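Local coordinates for serine protease pet (Escherichia coli, PDB 4OM9), which is a secreted autotransporter enterotoxin of enteroaggregative E. coli whose passenger domain joins a serine protease to a long right-handed beta-helix and probably cleaves alpha-fodrin in host cells, at residues I317-E320 with N321-Y324; T249-E252 with L253-L256; V349-N352 with I353-S357. All blocks are in the same frame, centred on the assembly; numbering follows the deposited sequence.

Contact 1 of 3, residues I317-E320 with N321-Y324; sequences IFDE and NKKY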
ATOM      1  N   ILE A 317     -33.363  17.377 -12.730  1.00 29.17           N
ATOM      2  CA  ILE A 317     -32.550  16.548 -13.594  1.00 29.72           C
ATOM      3  C   ILE A 317     -32.125  17.368 -14.789  1.00 34.29           C
ATOM      4  O   ILE A 317     -32.956  17.991 -15.439  1.00 35.73           O
ATOM      5  CB  ILE A 317     -33.305  15.286 -14.053  1.00 32.96           C
ATOM      6  CG1 ILE A 317     -33.634  14.387 -12.857  1.00 32.08           C
ATOM      7  CG2 ILE A 317     -32.510  14.529 -15.128  1.00 31.41           C
ATOM      8  CD1 ILE A 317     -34.340  13.028 -13.256  1.00 31.28           C
ATOM      9  N   PHE A 318     -30.827  17.365 -15.075  1.00 35.06           N
ATOM     10  CA  PHE A 318     -30.263  18.180 -16.142  1.00 36.57           C
ATOM     11  C   PHE A 318     -29.670  17.301 -17.218  1.00 36.93           C
ATOM     12  O   PHE A 318     -29.106  16.259 -16.912  1.00 35.19           O
ATOM     13  CB  PHE A 318     -29.186  19.118 -15.593  1.00 33.16           C
ATOM     14  CG  PHE A 318     -29.714  20.162 -14.667  1.00 33.17           C
ATOM     15  CD1 PHE A 318     -29.860  19.896 -13.318  1.00 30.87           C
ATOM     16  CD2 PHE A 318     -30.078  21.411 -15.147  1.00 36.13           C
ATOM     17  CE1 PHE A 318     -30.358  20.864 -12.475  1.00 29.96           C
ATOM     18  CE2 PHE A 318     -30.572  22.368 -14.310  1.00 33.70           C
ATOM     19  CZ  PHE A 318     -30.712  22.099 -12.976  1.00 33.89           C
ATOM     20  N   ASP A 319     -29.781  17.732 -18.470  1.00 43.50           N
ATOM     21  CA  ASP A 319     -29.238  16.967 -19.587  1.00 45.24           C
ATOM     22  C   ASP A 319     -27.728  17.153 -19.673  1.00 42.49           C
ATOM     23  O   ASP A 319     -27.111  17.665 -18.739  1.00 44.26           O
ATOM     24  CB  ASP A 319     -29.914  17.373 -20.902  1.00 47.73           C
ATOM     25  CG  ASP A 319     -29.680  18.825 -21.251  1.00 52.88           C
ATOM     26  OD1 ASP A 319     -29.254  19.586 -20.365  1.00 52.91           O
ATOM     27  OD2 ASP A 319     -29.927  19.212 -22.410  1.00 55.77           O
ATOM     28  N   GLU A 320     -27.138  16.750 -20.795  1.00 49.00           N
ATOM     29  CA  GLU A 320     -25.681  16.716 -20.935  1.00 51.64           C
ATOM     30  C   GLU A 320     -25.112  17.915 -21.691  1.00 48.78           C
ATOM     31  O   GLU A 320     -25.802  18.528 -22.496  1.00 55.01           O
ATOM     32  CB  GLU A 320     -25.256  15.423 -21.637  1.00 50.98           C
ATOM     33  CG  GLU A 320     -25.721  14.162 -20.935  1.00 52.74           C
ATOM     34  CD  GLU A 320     -25.371  12.901 -21.707  1.00 64.93           C
ATOM     35  OE1 GLU A 320     -25.343  12.950 -22.954  1.00 64.51           O
ATOM     36  OE2 GLU A 320     -25.120  11.856 -21.067  1.00 68.90           O
ATOM     37  N   ASN A 321     -23.849  18.238 -21.415  1.00 48.40           N
ATOM     38  CA  ASN A 321     -23.103  19.258 -22.157  1.00 51.52           C
ATOM     39  C   ASN A 321     -23.766  20.643 -22.202  1.00 58.42           C
ATOM     40  O   ASN A 321     -23.646  21.351 -23.203  1.00 57.77           O
ATOM     41  CB  ASN A 321     -22.843  18.792 -23.600  1.00 49.33           C
ATOM     42  CG  ASN A 321     -22.108  17.453 -23.671  1.00 57.06           C
ATOM     43  OD1 ASN A 321     -21.063  17.260 -23.036  1.00 62.19           O
ATOM     44  ND2 ASN A 321     -22.661  16.517 -24.445  1.00 56.33           N
ATOM     45  N   LYS A 322     -24.450  21.043 -21.132  1.00 49.46           N
ATOM     46  CA  LYS A 322     -25.080  22.364 -21.119  1.00 49.07           C
ATOM     47  C   LYS A 322     -24.794  23.160 -19.845  1.00 49.07           C
ATOM     48  O   LYS A 322     -24.494  22.597 -18.798  1.00 46.34           O
ATOM     49  CB  LYS A 322     -26.595  22.238 -21.310  1.00 52.75           C
ATOM     50  CG  LYS A 322     -27.011  21.458 -22.543  1.00 57.39           C
ATOM     51  CD  LYS A 322     -26.747  22.219 -23.825  1.00 60.94           C
ATOM     52  CE  LYS A 322     -27.117  21.360 -25.030  1.00 64.87           C
ATOM     53  NZ  LYS A 322     -27.346  22.153 -26.278  1.00 80.56           N
ATOM     54  N   LYS A 323     -24.904  24.477 -19.957  1.00 48.41           N
ATOM     55  CA  LYS A 323     -24.722  25.392 -18.834  1.00 44.13           C
ATOM     56  C   LYS A 323     -26.070  25.899 -18.285  1.00 46.89           C
ATOM     57  O   LYS A 323     -26.921  26.348 -19.032  1.00 52.04           O
ATOM     58  CB  LYS A 323     -23.842  26.572 -19.267  1.00 40.89           C
ATOM     59  CG  LYS A 323     -23.585  27.603 -18.181  1.00 48.17           C
ATOM     60  CD  LYS A 323     -23.066  26.944 -16.900  1.00 49.32           C
ATOM     61  CE  LYS A 323     -22.118  27.859 -16.139  1.00 50.13           C
ATOM     62  NZ  LYS A 323     -22.745  29.110 -15.663  1.00 50.89           N
ATOM     63  N   TYR A 324     -26.245  25.809 -16.969  1.00 49.48           N
ATOM     64  CA  TYR A 324     -27.457  26.262 -16.286  1.00 50.44           C
ATOM     65  C   TYR A 324     -27.140  27.169 -15.105  1.00 49.69           C
ATOM     66  O   TYR A 324     -26.125  26.996 -14.434  1.00 50.65           O
ATOM     67  CB  TYR A 324     -28.271  25.077 -15.768  1.00 47.20           C
ATOM     68  CG  TYR A 324     -28.883  24.209 -16.834  1.00 51.64           C
ATOM     69  CD1 TYR A 324     -28.175  23.136 -17.376  1.00 49.21           C
ATOM     70  CD2 TYR A 324     -30.179  24.440 -17.281  1.00 51.58           C
ATOM     71  CE1 TYR A 324     -28.741  22.327 -18.346  1.00 52.30           C
ATOM     72  CE2 TYR A 324     -30.753  23.639 -18.245  1.00 54.64           C
ATOM     73  CZ  TYR A 324     -30.033  22.586 -18.779  1.00 56.71           C
ATOM     74  OH  TYR A 324     -30.602  21.799 -19.746  1.00 56.24           O
TER

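Contact 2 of 3, residues T249-E252 with L253-L256; sequences TTNE and LKQL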
ATOM      1  N   THR A 249     -42.378  -2.724 -17.659  1.00 34.54           N
ATOM      2  CA  THR A 249     -43.033  -2.247 -16.446  1.00 32.20           C
ATOM      3  C   THR A 249     -42.147  -1.225 -15.733  1.00 34.29           C
ATOM      4  O   THR A 249     -42.630  -0.230 -15.195  1.00 33.03           O
ATOM      5  CB  THR A 249     -43.356  -3.414 -15.493  1.00 34.44           C
ATOM      6  OG1 THR A 249     -44.121  -4.409 -16.192  1.00 35.32           O
ATOM      7  CG2 THR A 249     -44.139  -2.921 -14.278  1.00 34.47           C
ATOM      8  N   THR A 250     -40.839  -1.483 -15.729  1.00 34.11           N
ATOM      9  CA  THR A 250     -39.885  -0.528 -15.185  1.00 34.45           C
ATOM     10  C   THR A 250     -40.011   0.829 -15.862  1.00 34.91           C
ATOM     11  O   THR A 250     -40.041   1.868 -15.200  1.00 32.72           O
ATOM     12  CB  THR A 250     -38.435  -1.019 -15.344  1.00 30.36           C
ATOM     13  OG1 THR A 250     -38.262  -2.221 -14.588  1.00 34.30           O
ATOM     14  CG2 THR A 250     -37.438   0.047 -14.845  1.00 30.26           C
ATOM     15  N   ASN A 251     -40.085   0.815 -17.187  1.00 39.21           N
ATOM     16  CA  ASN A 251     -40.071   2.050 -17.949  1.00 37.50           C
ATOM     17  C   ASN A 251     -41.383   2.776 -17.810  1.00 37.98           C
ATOM     18  O   ASN A 251     -41.436   4.007 -17.849  1.00 43.52           O
ATOM     19  CB  ASN A 251     -39.742   1.774 -19.414  1.00 38.21           C
ATOM     20  CG  ASN A 251     -38.260   1.508 -19.620  1.00 41.87           C
ATOM     21  OD1 ASN A 251     -37.436   1.850 -18.761  1.00 42.82           O
ATOM     22  ND2 ASN A 251     -37.913   0.903 -20.750  1.00 43.48           N
ATOM     23  N   GLU A 252     -42.441   2.020 -17.589  1.00 44.85           N
ATOM     24  CA  GLU A 252     -43.735   2.645 -17.381  1.00 54.48           C
ATOM     25  C   GLU A 252     -43.751   3.356 -16.033  1.00 48.11           C
ATOM     26  O   GLU A 252     -44.267   4.456 -15.919  1.00 51.40           O
ATOM     27  CB  GLU A 252     -44.866   1.619 -17.505  1.00 56.37           C
ATOM     28  CG  GLU A 252     -45.333   1.477 -18.956  1.00 62.72           C
ATOM     29  CD  GLU A 252     -45.998   0.145 -19.255  1.00 74.82           C
ATOM     30  OE1 GLU A 252     -46.247  -0.631 -18.308  1.00 76.52           O
ATOM     31  OE2 GLU A 252     -46.267  -0.129 -20.448  1.00 77.80           O
ATOM     32  N   LEU A 253     -43.159   2.755 -15.013  1.00 48.47           N
ATOM     33  CA  LEU A 253     -43.111   3.449 -13.743  1.00 48.19           C
ATOM     34  C   LEU A 253     -42.280   4.714 -13.895  1.00 41.21           C
ATOM     35  O   LEU A 253     -42.679   5.754 -13.405  1.00 43.89           O
ATOM     36  CB  LEU A 253     -42.545   2.578 -12.626  1.00 42.15           C
ATOM     37  CG  LEU A 253     -42.560   3.435 -11.356  1.00 45.48           C
ATOM     38  CD1 LEU A 253     -43.964   3.512 -10.737  1.00 44.83           C
ATOM     39  CD2 LEU A 253     -41.508   3.019 -10.337  1.00 39.20           C
ATOM     40  N   LYS A 254     -41.151   4.638 -14.600  1.00 38.59           N
ATOM     41  CA  LYS A 254     -40.272   5.804 -14.757  1.00 36.07           C
ATOM     42  C   LYS A 254     -40.960   6.933 -15.544  1.00 42.67           C
ATOM     43  O   LYS A 254     -40.612   8.101 -15.401  1.00 38.79           O
ATOM     44  CB  LYS A 254     -38.959   5.420 -15.458  1.00 38.97           C
ATOM     45  CG  LYS A 254     -37.972   4.565 -14.637  1.00 35.35           C
ATOM     46  CD  LYS A 254     -36.748   4.206 -15.490  1.00 36.46           C
ATOM     47  CE  LYS A 254     -35.668   3.467 -14.694  1.00 34.52           C
ATOM     48  NZ  LYS A 254     -34.320   3.522 -15.350  1.00 33.39           N
ATOM     49  N   GLN A 255     -41.937   6.583 -16.376  1.00 47.88           N
ATOM     50  CA  GLN A 255     -42.617   7.591 -17.179  1.00 47.40           C
ATOM     51  C   GLN A 255     -43.496   8.462 -16.307  1.00 44.76           C
ATOM     52  O   GLN A 255     -43.753   9.617 -16.633  1.00 49.19           O
ATOM     53  CB  GLN A 255     -43.441   6.945 -18.291  1.00 52.59           C
ATOM     54  CG  GLN A 255     -42.706   6.863 -19.611  1.00 53.17           C
ATOM     55  CD  GLN A 255     -42.307   8.232 -20.133  1.00 62.03           C
ATOM     56  OE1 GLN A 255     -43.064   9.201 -20.013  1.00 64.33           O
ATOM     57  NE2 GLN A 255     -41.116   8.321 -20.716  1.00 55.39           N
ATOM     58  N   LEU A 256     -43.935   7.915 -15.185  1.00 37.64           N
ATOM     59  CA  LEU A 256     -44.779   8.662 -14.267  1.00 35.83           C
ATOM     60  C   LEU A 256     -44.056   9.867 -13.623  1.00 38.85           C
ATOM     61  O   LEU A 256     -44.685  10.706 -12.968  1.00 38.72           O
ATOM     62  CB  LEU A 256     -45.296   7.732 -13.174  1.00 35.66           C
ATOM     63  CG  LEU A 256     -46.212   6.591 -13.621  1.00 40.37           C
ATOM     64  CD1 LEU A 256     -46.698   5.856 -12.400  1.00 36.52           C
ATOM     65  CD2 LEU A 256     -47.390   7.116 -14.453  1.00 38.16           C
TER
HETATM   66  O   HOH W   1     -39.962   5.519 -19.110  1.00 43.11           O

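Contact 3 of 3, residues V349-N352 with I353-S357; sequences VDWN and IKYAS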
ATOM      1  N   VAL A 349     -24.093  23.322 -13.506  1.00 35.68           N
ATOM      2  CA  VAL A 349     -25.184  24.073 -12.914  1.00 38.46           C
ATOM      3  C   VAL A 349     -24.691  25.074 -11.857  1.00 38.79           C
ATOM      4  O   VAL A 349     -24.294  24.679 -10.758  1.00 34.16           O
ATOM      5  CB  VAL A 349     -26.207  23.138 -12.258  1.00 34.63           C
ATOM      6  CG1 VAL A 349     -27.330  23.952 -11.681  1.00 39.17           C
ATOM      7  CG2 VAL A 349     -26.735  22.128 -13.273  1.00 33.74           C
ATOM      8  N   ASP A 350     -24.734  26.365 -12.183  1.00 41.11           N
ATOM      9  CA  ASP A 350     -24.385  27.385 -11.196  1.00 40.97           C
ATOM     10  C   ASP A 350     -25.515  27.498 -10.188  1.00 40.72           C
ATOM     11  O   ASP A 350     -26.640  27.895 -10.503  1.00 38.38           O
ATOM     12  CB  ASP A 350     -24.084  28.729 -11.854  1.00 39.69           C
ATOM     13  CG  ASP A 350     -22.769  28.716 -12.599  1.00 45.55           C
ATOM     14  OD1 ASP A 350     -21.943  27.812 -12.350  1.00 46.91           O
ATOM     15  OD2 ASP A 350     -22.553  29.596 -13.440  1.00 48.69           O
ATOM     16  N   TRP A 351     -25.208  27.101  -8.968  1.00 36.42           N
ATOM     17  CA  TRP A 351     -26.228  26.941  -7.962  1.00 35.15           C
ATOM     18  C   TRP A 351     -26.182  28.173  -7.082  1.00 35.92           C
ATOM     19  O   TRP A 351     -25.395  28.241  -6.139  1.00 33.66           O
ATOM     20  CB  TRP A 351     -26.005  25.637  -7.174  1.00 30.46           C
ATOM     21  CG  TRP A 351     -27.027  25.378  -6.115  1.00 33.28           C
ATOM     22  CD1 TRP A 351     -26.887  25.606  -4.771  1.00 32.73           C
ATOM     23  CD2 TRP A 351     -28.361  24.854  -6.302  1.00 30.73           C
ATOM     24  NE1 TRP A 351     -28.050  25.255  -4.115  1.00 34.76           N
ATOM     25  CE2 TRP A 351     -28.958  24.799  -5.021  1.00 32.90           C
ATOM     26  CE3 TRP A 351     -29.096  24.451  -7.417  1.00 31.96           C
ATOM     27  CZ2 TRP A 351     -30.273  24.338  -4.840  1.00 34.61           C
ATOM     28  CZ3 TRP A 351     -30.399  23.994  -7.228  1.00 30.93           C
ATOM     29  CH2 TRP A 351     -30.971  23.940  -5.948  1.00 30.43           C
ATOM     30  N   ASN A 352     -27.008  29.164  -7.409  1.00 37.11           N
ATOM     31  CA  ASN A 352     -26.998  30.416  -6.652  1.00 37.99           C
ATOM     32  C   ASN A 352     -28.295  30.633  -5.896  1.00 37.85           C
ATOM     33  O   ASN A 352     -28.861  31.697  -5.923  1.00 37.11           O
ATOM     34  CB  ASN A 352     -26.717  31.623  -7.555  1.00 37.49           C
ATOM     35  CG  ASN A 352     -26.328  32.867  -6.751  1.00 43.71           C
ATOM     36  OD1 ASN A 352     -26.169  32.798  -5.536  1.00 37.52           O
ATOM     37  ND2 ASN A 352     -26.195  34.004  -7.422  1.00 36.69           N
ATOM     38  N   ILE A 353     -28.748  29.589  -5.221  1.00 33.48           N
ATOM     39  CA  ILE A 353     -29.792  29.699  -4.208  1.00 35.24           C
ATOM     40  C   ILE A 353     -29.302  28.798  -3.096  1.00 33.32           C
ATOM     41  O   ILE A 353     -28.255  28.158  -3.233  1.00 32.10           O
ATOM     42  CB  ILE A 353     -31.192  29.203  -4.688  1.00 37.98           C
ATOM     43  CG1 ILE A 353     -31.092  27.714  -5.075  1.00 35.64           C
ATOM     44  CG2 ILE A 353     -31.699  30.020  -5.835  1.00 38.29           C
ATOM     45  CD1 ILE A 353     -32.410  27.064  -5.544  1.00 36.12           C
ATOM     46  N   LYS A 354     -30.082  28.721  -2.024  1.00 38.65           N
ATOM     47  CA  LYS A 354     -29.841  27.747  -0.973  1.00 37.12           C
ATOM     48  C   LYS A 354     -30.680  26.496  -1.176  1.00 38.22           C
ATOM     49  O   LYS A 354     -31.860  26.574  -1.542  1.00 41.74           O
ATOM     50  CB  LYS A 354     -30.146  28.359   0.396  1.00 38.24           C
ATOM     51  CG  LYS A 354     -29.194  29.466   0.811  1.00 35.65           C
ATOM     52  CD  LYS A 354     -29.389  29.780   2.274  1.00 40.25           C
ATOM     53  CE  LYS A 354     -28.467  30.904   2.747  1.00 47.44           C
ATOM     54  NZ  LYS A 354     -27.814  31.647   1.624  1.00 37.47           N
ATOM     55  N   TYR A 355     -30.072  25.333  -0.963  1.00 37.24           N
ATOM     56  CA  TYR A 355     -30.875  24.136  -0.780  1.00 36.52           C
ATOM     57  C   TYR A 355     -31.466  24.304   0.616  1.00 35.77           C
ATOM     58  O   TYR A 355     -30.820  24.878   1.501  1.00 36.45           O
ATOM     59  CB  TYR A 355     -30.059  22.821  -0.925  1.00 31.91           C
ATOM     60  CG  TYR A 355     -30.984  21.629  -0.998  1.00 29.58           C
ATOM     61  CD1 TYR A 355     -31.575  21.261  -2.197  1.00 29.23           C
ATOM     62  CD2 TYR A 355     -31.321  20.928   0.148  1.00 29.90           C
ATOM     63  CE1 TYR A 355     -32.473  20.205  -2.255  1.00 31.66           C
ATOM     64  CE2 TYR A 355     -32.199  19.887   0.113  1.00 33.11           C
ATOM     65  CZ  TYR A 355     -32.779  19.519  -1.091  1.00 32.10           C
ATOM     66  OH  TYR A 355     -33.662  18.468  -1.106  1.00 30.78           O
ATOM     67  N   ALA A 356     -32.702  23.855   0.789  1.00 35.22           N
ATOM     68  CA  ALA A 356     -33.396  23.900   2.075  1.00 41.57           C
ATOM     69  C   ALA A 356     -32.534  23.401   3.236  1.00 39.08           C
ATOM     70  O   ALA A 356     -31.678  22.537   3.059  1.00 39.11           O
ATOM     71  CB  ALA A 356     -34.693  23.084   1.999  1.00 40.26           C
ATOM     72  N   SER A 357     -32.794  23.936   4.424  1.00 43.44           N
ATOM     73  CA  SER A 357     -31.912  23.725   5.567  1.00 42.42           C
ATOM     74  C   SER A 357     -32.362  22.597   6.491  1.00 42.74           C
ATOM     75  O   SER A 357     -31.630  22.207   7.399  1.00 45.18           O
ATOM     76  CB  SER A 357     -31.784  25.009   6.381  1.00 41.32           C
ATOM     77  OG  SER A 357     -32.796  25.066   7.364  1.00 50.22           O
TER

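Contact 1 of 3, residues I317-E320 with N321-Y324
An aromatic side-chain contact bridges a tight corner of the parallel beta-helix, where the chain leaves strand 316-318, turns through D319-K322 and enters strand 323-328 on the next face of the coil. F318 and Y324, six residues apart, both turn inward from their strands and meet in a T-shaped pair, the edge of F318 toward the face of Y324. The centroids are 4.7 Å apart and the planes 65° from each other. F318 CD2 lies over the centre of the tyrosine ring and approaches Y324 CD1 to 3.4 Å, a close fit for two buried rings. The far end of Y324 reaches back across the turn, crossing D319 at about a right angle. In D319 the carboxylate is placed between the backbone N and the carbonyl carbon (chi1 62°), which brings OD1 to the edge of the tyrosine ring. The other oxygen, OD2, accepts a bond from the amide of G299, and the Y324 hydroxyl is also bonded to the amide of G300, so both ends of the bridge are tied to the preceding coil. K322 lays its aliphatic CG 3.6 Å from D319 OD1, but its ammonium runs on outward, leaving NZ 5.5 Å from D319 OD2. The bond closing the corner runs from Y324 OH to D319 OD1 at 2.7 Å, meeting the oxygen from above the carboxylate plane.

Contact 2 of 3, residues T249-E252 with L253-L256
K254 runs extended alongside T250, one helical turn earlier, the two side chains pointing the same way. Its CG rests 3.4 Å from T250 O, and further out CE reaches T250 CG2 at 3.9 Å. The threonine methyl is anti to the backbone N (chi1 -63° for OG1), which sets CG2 on the side of the lysine while OG1 turns back to bond D246 O. N251 crosses the same lysine chain at a slant, its OD1 4.1 Å from K254 CD, so the aliphatic part of K254 is bordered by two residues of the preceding turn. Beneath these side chains the backbone repeats i to i+4: L253 N donates to T249 O at 3.0 Å, and K254 N donates to T250 O with an N-H...O angle of 158°. The next step is looser. Q255 N is shared between N251 O and E252 O, weak bonds both, and a water near N251 O accepts a weak bond from Q255 NE2. E252 directs its carboxylate back along the helix to a salt bridge with K248. T249 and T250 pack on F102, and T250 and L253 on I104 of strand 102-107; T249 and L253 also meet M96. Helix 247-255 thus lies with one buried side on the five-stranded antiparallel sheet that includes strands 88-97 and 102-107, consistent with the C-terminal helix of chymotrypsin-like proteases.

Contact 3 of 3, residues V349-N352 with I353-S357
I353 lies across the indole of W351, a CH-pi contact between side chains two residues apart where the beta-helix chain leaves strand 348-352 and bends into the short strand 354-355. Followed outward, I353 branches at CB next to the N352 peptide. Its CG2 branch turns back to N352 O at 3.3 Å, whereas CG1 sits between the backbone N and the carbonyl carbon (chi1 60°), and this torsion carries the longer branch over the indole. CG1 stands over one face of the six-membered ring, 3.8 Å from its centroid and 23° off the normal. The extended chain then takes the terminal methyl CD1 along the same face to the outer rim, where it lies 3.5 Å from W351 CH2 and as near to CZ2. W351 CZ2 also reaches Y355 CB at 4.2 Å, and the amide N of Y355 lies at the indole edge, in its plane. W351 NE1 is also 3.0 Å from I353 O, yet the angle is too poor for a hydrogen bond; NE1 is bonded instead to OE1 of Q375, which also accepts from Y355 N, while NE2 of the same glutamine bonds I353 O. The CH-pi pair is buried between coils: V326 of strand 323-328 and F336 of strand 335-337 touch both W351 and I353, and on the following coil L369 and V371 of strand 368-371 pack on W351.

How the contacts relate
Along the chain the three contacts come in series, none nested or crossing. Contact 2 comes first, within the helix 247-255 that packs on the five-stranded sheet of the protease just before strand 258-262 opens the beta-helix. Contact 1 then closes the corner between strands 316-318 and 323-328, and contact 3 the bend between strands 348-352 and 354-355 one coil later. Contacts 1 and 3 touch directly: strands 323-328 and 348-352 are parallel neighbours, K323 forms a salt bridge with D350, and V349 packs on both F318 and Y324. Contact 2 stands apart, its nearest atoms about 8 Å from contact 1 and about 18 Å from contact 3.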